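Local coordinates for putative sugar ABC transport system, substrate-binding protein (Bordetella parapertussis, PDB 5IX8), which probably binds a carbohydrate in the periplasm as the substrate-binding component of an ABC transport system, at residues 6-16 against 260-270; 100-108 against 114-122. All coordinates share one frame; numbering follows the deposited sequence. Where two conformers were deposited one is given.

Contact 1: 6-16 against 260-270; sequences IVEPIVARQPL and LIVQYAIREHE
Gln-263 and Arg-267, one turn apart on helix 254-270, hold the Glu-8 to Ile-10 part of the extended N-terminal segment by its backbone. The amide of Gln-263 is bonded twice to Ile-10: OE1 accepts from Ile-10 N at 2.9 Å in a nearly straight bond (169°), and NE2 gives a longer bond to a lone pair of Ile-10 O. Arg-267 NH2 reaches Glu-8 O at 2.7 Å, the oxygen lying 19° out of the guanidinium plane. That plane is sandwiched: Val-7 CG2 sits over the centre of one face, 3.4 Å from Arg-267 CZ, and Ile-10 CD1 covers the opposite face, carried there by a CG1 set between its own backbone N and carbonyl carbon (chi1 60°). Further along, Glu-270 OE2 gathers two successive amides, accepting from Arg-13 N (2.8 Å) with its syn lone pair and from Gln-14 N from above the carboxylate plane.

In this two-domain periplasmic binding protein the segment leads into strand 17-22 of a parallel sheet. It lies along the side of helix 254-270 that faces away from that sheet, on which Ile-261 and Ala-265 pack. Beneath the polar grips, Ile-266 fills the middle, its CG2 3.9 Å from Ile-10 CD1, while Leu-16 CG makes an off-centre CH-pi contact with the His-269 ring, 4.3 Å from its centroid.

Second-shell bonds fix the polar groups. Arg-267 NH1 donates to both O and OE1 of Gln-263, which orients the glutamine amide; Gln-263 NE2 also bonds to Glu-40. A water joins Gln-14 O, His-269 ND1 and Glu-270 OE2, giving this last oxygen a third donor.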
# COMPACT_ATOMS: atom_id res chain seq x y z
N ILE A 6 15.40 -11.72 2.95
CA ILE A 6 15.56 -11.03 1.68
C ILE A 6 16.95 -10.46 1.55
O ILE A 6 17.54 -10.46 0.46
CB ILE A 6 14.48 -9.94 1.53
CG1 ILE A 6 13.14 -10.63 1.37
CG2 ILE A 6 14.82 -9.02 0.35
CD1 ILE A 6 11.96 -9.67 1.56
N VAL A 7 17.49 -9.94 2.65
CA VAL A 7 18.79 -9.32 2.66
C VAL A 7 19.32 -9.45 4.09
O VAL A 7 18.55 -9.52 5.04
CB VAL A 7 18.65 -7.85 2.20
CG1 VAL A 7 17.70 -7.09 3.14
CG2 VAL A 7 19.99 -7.20 2.11
N GLU A 8 20.66 -9.51 4.23
CA GLU A 8 21.24 -9.54 5.57
C GLU A 8 21.27 -8.11 6.14
O GLU A 8 21.52 -7.17 5.41
CB GLU A 8 22.67 -10.11 5.47
CG GLU A 8 23.74 -9.37 6.16
CD GLU A 8 25.13 -10.02 6.03
OE1 GLU A 8 25.47 -10.58 4.95
OE2 GLU A 8 25.89 -9.92 7.01
N PRO A 9 20.94 -7.90 7.42
CA PRO A 9 20.99 -6.53 7.96
C PRO A 9 22.44 -6.07 8.14
O PRO A 9 23.26 -6.81 8.69
CB PRO A 9 20.28 -6.63 9.31
CG PRO A 9 20.45 -8.03 9.71
CD PRO A 9 20.56 -8.89 8.44
N ILE A 10 22.74 -4.84 7.72
CA ILE A 10 24.02 -4.26 8.03
C ILE A 10 23.81 -2.90 8.68
O ILE A 10 22.68 -2.44 8.88
CB ILE A 10 24.94 -4.15 6.80
CG1 ILE A 10 24.30 -3.27 5.72
CG2 ILE A 10 25.36 -5.58 6.28
CD1 ILE A 10 25.31 -2.93 4.62
N VAL A 11 24.92 -2.26 9.02
CA VAL A 11 24.93 -1.01 9.77
C VAL A 11 25.68 0.05 8.97
O VAL A 11 26.75 -0.24 8.43
CB VAL A 11 25.60 -1.23 11.13
CG1 VAL A 11 25.63 0.07 11.90
CG2 VAL A 11 24.87 -2.33 11.87
N ALA A 12 25.12 1.25 8.91
CA ALA A 12 25.77 2.35 8.21
C ALA A 12 27.04 2.73 8.94
O ALA A 12 27.07 2.80 10.17
CB ALA A 12 24.84 3.57 8.11
N ARG A 13 28.11 2.93 8.17
CA ARG A 13 29.33 3.52 8.68
C ARG A 13 29.43 4.99 8.32
O ARG A 13 29.87 5.79 9.14
CB ARG A 13 30.55 2.72 8.18
CG ARG A 13 30.60 1.26 8.69
CD ARG A 13 30.47 1.19 10.23
NE ARG A 13 30.87 -0.12 10.77
CZ ARG A 13 30.13 -1.23 10.66
NH1 ARG A 13 28.97 -1.20 9.99
NH2 ARG A 13 30.54 -2.37 11.20
N GLN A 14 29.01 5.37 7.13
CA GLN A 14 28.92 6.78 6.72
C GLN A 14 27.63 7.39 7.26
O GLN A 14 26.59 6.73 7.25
CB GLN A 14 28.94 6.90 5.18
CG GLN A 14 30.15 6.29 4.45
CD GLN A 14 30.03 6.31 2.91
OE1 GLN A 14 29.21 7.03 2.33
NE2 GLN A 14 30.86 5.50 2.24
N PRO A 15 27.66 8.63 7.75
CA PRO A 15 26.41 9.25 8.23
C PRO A 15 25.35 9.23 7.14
O PRO A 15 25.62 9.52 5.97
CB PRO A 15 26.82 10.69 8.57
CG PRO A 15 28.31 10.59 8.86
CD PRO A 15 28.85 9.46 8.01
N LEU A 16 24.14 8.85 7.53
CA LEU A 16 23.05 8.67 6.58
C LEU A 16 21.78 9.20 7.21
O LEU A 16 21.32 8.68 8.23
CB LEU A 16 22.91 7.19 6.20
CG LEU A 16 22.13 6.87 4.91
CD1 LEU A 16 22.31 5.41 4.55
CD2 LEU A 16 20.61 7.26 4.97
N LEU A 260 13.29 -2.69 4.68
CA LEU A 260 14.05 -2.86 3.45
C LEU A 260 14.51 -1.53 2.89
O LEU A 260 15.62 -1.44 2.38
CB LEU A 260 13.21 -3.61 2.42
CG LEU A 260 12.91 -5.05 2.77
CD1 LEU A 260 11.84 -5.62 1.84
CD2 LEU A 260 14.19 -5.92 2.72
N ILE A 261 13.70 -0.48 2.98
CA ILE A 261 14.16 0.83 2.51
C ILE A 261 15.46 1.24 3.19
O ILE A 261 16.40 1.73 2.55
CB ILE A 261 13.03 1.86 2.71
CG1 ILE A 261 11.96 1.63 1.61
CG2 ILE A 261 13.59 3.28 2.68
CD1 ILE A 261 10.61 2.28 1.92
N VAL A 262 15.54 1.04 4.50
CA VAL A 262 16.77 1.38 5.23
C VAL A 262 17.94 0.52 4.76
O VAL A 262 19.05 1.02 4.51
CB VAL A 262 16.54 1.24 6.74
CG1 VAL A 262 17.85 1.39 7.52
CG2 VAL A 262 15.52 2.29 7.19
N GLN A 263 17.72 -0.80 4.64
CA GLN A 263 18.83 -1.68 4.27
C GLN A 263 19.30 -1.41 2.84
O GLN A 263 20.51 -1.52 2.55
CB GLN A 263 18.43 -3.14 4.45
CG GLN A 263 18.28 -3.51 5.94
CD GLN A 263 19.63 -3.46 6.64
OE1 GLN A 263 20.66 -3.65 6.02
NE2 GLN A 263 19.63 -3.17 7.95
N TYR A 264 18.37 -1.08 1.94
CA TYR A 264 18.75 -0.74 0.57
C TYR A 264 19.47 0.60 0.52
O TYR A 264 20.46 0.75 -0.23
CB TYR A 264 17.50 -0.69 -0.34
CG TYR A 264 16.99 -2.02 -0.88
CD1 TYR A 264 16.64 -3.07 -0.01
CD2 TYR A 264 16.85 -2.21 -2.26
CE1 TYR A 264 16.19 -4.27 -0.51
CE2 TYR A 264 16.39 -3.42 -2.78
CZ TYR A 264 16.06 -4.45 -1.91
OH TYR A 264 15.61 -5.64 -2.42
N ALA A 265 18.98 1.58 1.29
CA ALA A 265 19.61 2.91 1.29
C ALA A 265 21.06 2.85 1.77
O ALA A 265 21.93 3.54 1.22
CB ALA A 265 18.80 3.90 2.14
N ILE A 266 21.34 2.05 2.82
CA ILE A 266 22.72 1.97 3.31
C ILE A 266 23.63 1.46 2.21
O ILE A 266 24.74 1.98 1.99
CB ILE A 266 22.83 1.07 4.55
CG1 ILE A 266 22.07 1.67 5.73
CG2 ILE A 266 24.29 0.87 4.94
CD1 ILE A 266 21.83 0.66 6.86
N ARG A 267 23.18 0.42 1.50
CA ARG A 267 23.98 -0.15 0.43
C ARG A 267 24.18 0.84 -0.69
O ARG A 267 25.29 1.00 -1.20
CB ARG A 267 23.31 -1.44 -0.06
CG ARG A 267 23.50 -2.55 0.98
CD ARG A 267 22.59 -3.71 0.65
NE ARG A 267 22.95 -4.87 1.47
CZ ARG A 267 22.53 -5.07 2.70
NH1 ARG A 267 21.66 -4.23 3.28
NH2 ARG A 267 22.95 -6.14 3.33
N GLU A 268 23.10 1.52 -1.11
CA GLU A 268 23.24 2.51 -2.18
C GLU A 268 24.23 3.59 -1.78
O GLU A 268 25.13 3.95 -2.55
CB GLU A 268 21.87 3.12 -2.50
CG GLU A 268 21.70 3.58 -3.95
CD GLU A 268 22.32 4.94 -4.24
OE1 GLU A 268 22.48 5.76 -3.31
OE2 GLU A 268 22.63 5.20 -5.44
N HIS A 269 24.12 4.05 -0.54
CA HIS A 269 24.93 5.16 -0.05
C HIS A 269 26.40 4.80 0.00
O HIS A 269 27.27 5.66 -0.27
CB HIS A 269 24.43 5.56 1.33
CG HIS A 269 24.93 6.89 1.80
ND1 HIS A 269 25.50 7.07 3.03
CD2 HIS A 269 24.91 8.11 1.21
CE1 HIS A 269 25.81 8.34 3.19
NE2 HIS A 269 25.49 8.99 2.09
N GLU A 270 26.73 3.56 0.38
CA GLU A 270 28.12 3.16 0.56
C GLU A 270 28.66 2.37 -0.62
O GLU A 270 29.77 1.83 -0.53
CB GLU A 270 28.25 2.36 1.86
CG GLU A 270 27.79 3.21 3.07
CD GLU A 270 28.14 2.65 4.44
OE1 GLU A 270 28.89 1.65 4.50
OE2 GLU A 270 27.68 3.25 5.45
O HOH W 1 20.79 -3.59 10.64
O HOH W 2 25.85 5.22 5.11

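Contact 2: 100-108 against 114-122; sequences IKTISAGIP and IAFGVLQDD
Ser-104 with Gly-117 and Ala-105 with Val-118 pair strands 101-105 and 116-119 as parallel neighbours in the sheet of one lobe of the periplasmic binding protein fold. Here the two are joined by a short loop instead of the helical crossover usual between parallel strands, and their axes run 19° apart.

Backbone bonds set the register. Ser-104 lies between two of them, its N donating to Phe-116 O and its O accepting from Val-118 N, both at 2.9 Å. Ala-115 N to Thr-102 O and Gly-106 N to Val-118 O extend the ladder at its two ends, the last nearly straight at 173°.

Apolar packing differs between the two faces. On the Ile-103, Ala-105 and Val-118 face, which helix 254-270 covers, Ile-103 and Phe-116 lie side by side. With chi1 at 64°, the phenyl group is held between its own backbone N and carbonyl carbon, and Ile-103 CG1 makes a CH-pi contact over its face, 4.1 Å from the centroid. On the Ser-104 face, Ile-114 CG2 lies 3.9 Å from Ser-104 CB, and Thr-102 CG2 meets Ile-114 CD1 tightly at 3.5 Å. At the C-terminal end of the pair, Leu-119 CD1 rests against Pro-108.

Polar side chains and a water complete the contact. Ser-104 OG is hydrogen-bonded to Tyr-286 OH. The water donates to Gly-106 O (2.6 Å) and to Asp-122 OD1, the oxygen that also forms a salt bridge with Arg-158.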
# COMPACT_ATOMS: atom_id res chain seq x y z
N ILE A 100 20.39 14.78 -3.41
CA ILE A 100 19.45 14.03 -2.59
C ILE A 100 18.67 13.10 -3.49
O ILE A 100 17.92 13.56 -4.37
CB ILE A 100 18.49 14.96 -1.84
CG1 ILE A 100 19.30 15.88 -0.91
CG2 ILE A 100 17.47 14.14 -1.04
CD1 ILE A 100 18.46 16.89 -0.18
N LYS A 101 18.82 11.80 -3.27
CA LYS A 101 18.10 10.79 -4.03
C LYS A 101 16.76 10.52 -3.36
O LYS A 101 16.61 10.70 -2.14
CB LYS A 101 18.93 9.49 -4.12
CG LYS A 101 20.18 9.72 -4.91
CD LYS A 101 21.00 8.45 -5.04
CE LYS A 101 22.26 8.72 -5.86
NZ LYS A 101 22.81 7.45 -6.37
N THR A 102 15.78 10.12 -4.16
CA THR A 102 14.43 9.89 -3.66
C THR A 102 14.10 8.41 -3.80
O THR A 102 14.33 7.82 -4.86
CB THR A 102 13.40 10.75 -4.41
OG1 THR A 102 13.69 12.13 -4.18
CG2 THR A 102 12.01 10.50 -3.83
N ILE A 103 13.59 7.83 -2.73
CA ILE A 103 13.20 6.43 -2.68
C ILE A 103 11.68 6.37 -2.66
O ILE A 103 11.04 7.01 -1.83
CB ILE A 103 13.78 5.73 -1.44
CG1 ILE A 103 15.32 5.82 -1.47
CG2 ILE A 103 13.28 4.27 -1.31
CD1 ILE A 103 16.00 5.46 -0.11
N SER A 104 11.12 5.56 -3.55
CA SER A 104 9.67 5.33 -3.59
C SER A 104 9.29 4.27 -2.57
O SER A 104 9.91 3.20 -2.54
CB SER A 104 9.29 4.86 -5.01
OG SER A 104 7.99 4.30 -5.08
N ALA A 105 8.28 4.56 -1.73
CA ALA A 105 7.85 3.62 -0.70
C ALA A 105 6.39 3.23 -0.88
O ALA A 105 5.51 4.10 -0.96
CB ALA A 105 8.04 4.24 0.69
N GLY A 106 6.13 1.91 -0.94
CA GLY A 106 4.78 1.36 -0.83
C GLY A 106 3.90 1.41 -2.06
O GLY A 106 3.18 0.45 -2.34
N ILE A 107 3.89 2.54 -2.76
CA ILE A 107 3.01 2.73 -3.91
C ILE A 107 3.78 3.44 -5.02
O ILE A 107 4.75 4.17 -4.77
CB ILE A 107 1.77 3.56 -3.54
CG1 ILE A 107 2.19 4.72 -2.61
CG2 ILE A 107 0.74 2.65 -2.84
CD1 ILE A 107 1.20 5.86 -2.61
N PRO A 108 3.37 3.22 -6.29
CA PRO A 108 4.10 3.81 -7.42
C PRO A 108 4.01 5.33 -7.46
O PRO A 108 3.00 5.93 -7.08
CB PRO A 108 3.39 3.23 -8.65
CG PRO A 108 2.57 2.12 -8.18
CD PRO A 108 2.25 2.37 -6.73
N ILE A 114 13.26 8.79 -9.74
CA ILE A 114 13.37 8.04 -8.49
C ILE A 114 14.58 7.12 -8.56
O ILE A 114 14.85 6.51 -9.60
CB ILE A 114 12.07 7.24 -8.29
CG1 ILE A 114 10.87 8.17 -8.06
CG2 ILE A 114 12.20 6.17 -7.18
CD1 ILE A 114 10.85 8.87 -6.66
N ALA A 115 15.33 7.05 -7.45
CA ALA A 115 16.52 6.20 -7.43
C ALA A 115 16.15 4.72 -7.41
O ALA A 115 16.64 3.94 -8.25
CB ALA A 115 17.40 6.56 -6.23
N PHE A 116 15.27 4.33 -6.48
CA PHE A 116 14.71 2.98 -6.46
C PHE A 116 13.47 3.02 -5.57
O PHE A 116 13.20 4.01 -4.89
CB PHE A 116 15.70 1.91 -5.95
CG PHE A 116 16.12 2.10 -4.51
CD1 PHE A 116 17.20 2.91 -4.19
CD2 PHE A 116 15.40 1.51 -3.48
CE1 PHE A 116 17.58 3.10 -2.85
CE2 PHE A 116 15.79 1.66 -2.16
CZ PHE A 116 16.86 2.48 -1.84
N GLY A 117 12.73 1.92 -5.60
CA GLY A 117 11.54 1.80 -4.79
C GLY A 117 11.47 0.46 -4.07
O GLY A 117 12.14 -0.51 -4.44
N VAL A 118 10.66 0.43 -3.02
CA VAL A 118 10.32 -0.80 -2.33
C VAL A 118 8.82 -0.77 -2.18
O VAL A 118 8.28 0.12 -1.51
CB VAL A 118 10.98 -0.93 -0.95
CG1 VAL A 118 10.50 -2.19 -0.27
CG2 VAL A 118 12.53 -0.93 -1.05
N LEU A 119 8.13 -1.72 -2.83
CA LEU A 119 6.66 -1.67 -2.78
C LEU A 119 6.13 -3.08 -3.01
O LEU A 119 6.72 -4.04 -2.50
CB LEU A 119 6.11 -0.63 -3.77
CG LEU A 119 6.47 -0.69 -5.27
CD1 LEU A 119 5.38 0.04 -6.05
CD2 LEU A 119 7.81 -0.04 -5.59
N GLN A 120 4.97 -3.20 -3.64
CA GLN A 120 4.43 -4.48 -4.07
C GLN A 120 3.80 -4.29 -5.44
O GLN A 120 3.61 -3.17 -5.91
CB GLN A 120 3.37 -5.04 -3.11
CG GLN A 120 3.92 -5.66 -1.84
CD GLN A 120 2.84 -6.30 -0.99
OE1 GLN A 120 1.80 -5.71 -0.76
NE2 GLN A 120 3.06 -7.52 -0.56
N ASP A 121 3.46 -5.42 -6.07
CA ASP A 121 2.88 -5.42 -7.41
C ASP A 121 1.37 -5.23 -7.29
O ASP A 121 0.65 -6.16 -6.95
CB ASP A 121 3.22 -6.75 -8.10
CG ASP A 121 2.79 -6.80 -9.53
OD1 ASP A 121 1.82 -6.11 -9.92
OD2 ASP A 121 3.44 -7.56 -10.30
N ASP A 122 0.89 -4.02 -7.57
CA ASP A 122 -0.53 -3.72 -7.37
C ASP A 122 -1.43 -4.53 -8.30
O ASP A 122 -2.50 -4.99 -7.87
CB ASP A 122 -0.76 -2.22 -7.52
CG ASP A 122 -0.21 -1.44 -6.33
OD1 ASP A 122 -0.76 -1.55 -5.19
OD2 ASP A 122 0.82 -0.77 -6.50
O HOH W 3 1.42 -1.17 -3.47

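Overall arrangement
The two contacts belong to the same lobe and meet on helix 254-270. Contact 1 lies farther from the chain centre and is partly buried; there side chains of the helix satisfy the backbone of an irregular segment. Contact 2 is almost wholly buried, and its polar bonds run mostly from backbone to backbone, with apolar side chains filling the faces. The helix belongs to contact 1 but turns its other side to contact 2: Ile-261 packs on Ala-105 and Val-118, Tyr-264 CB approaches Phe-116 CE2 to 3.4 Å, and Glu-268 forms a salt bridge with Lys-101. Residues 6-16, helix and strands are thus successive layers.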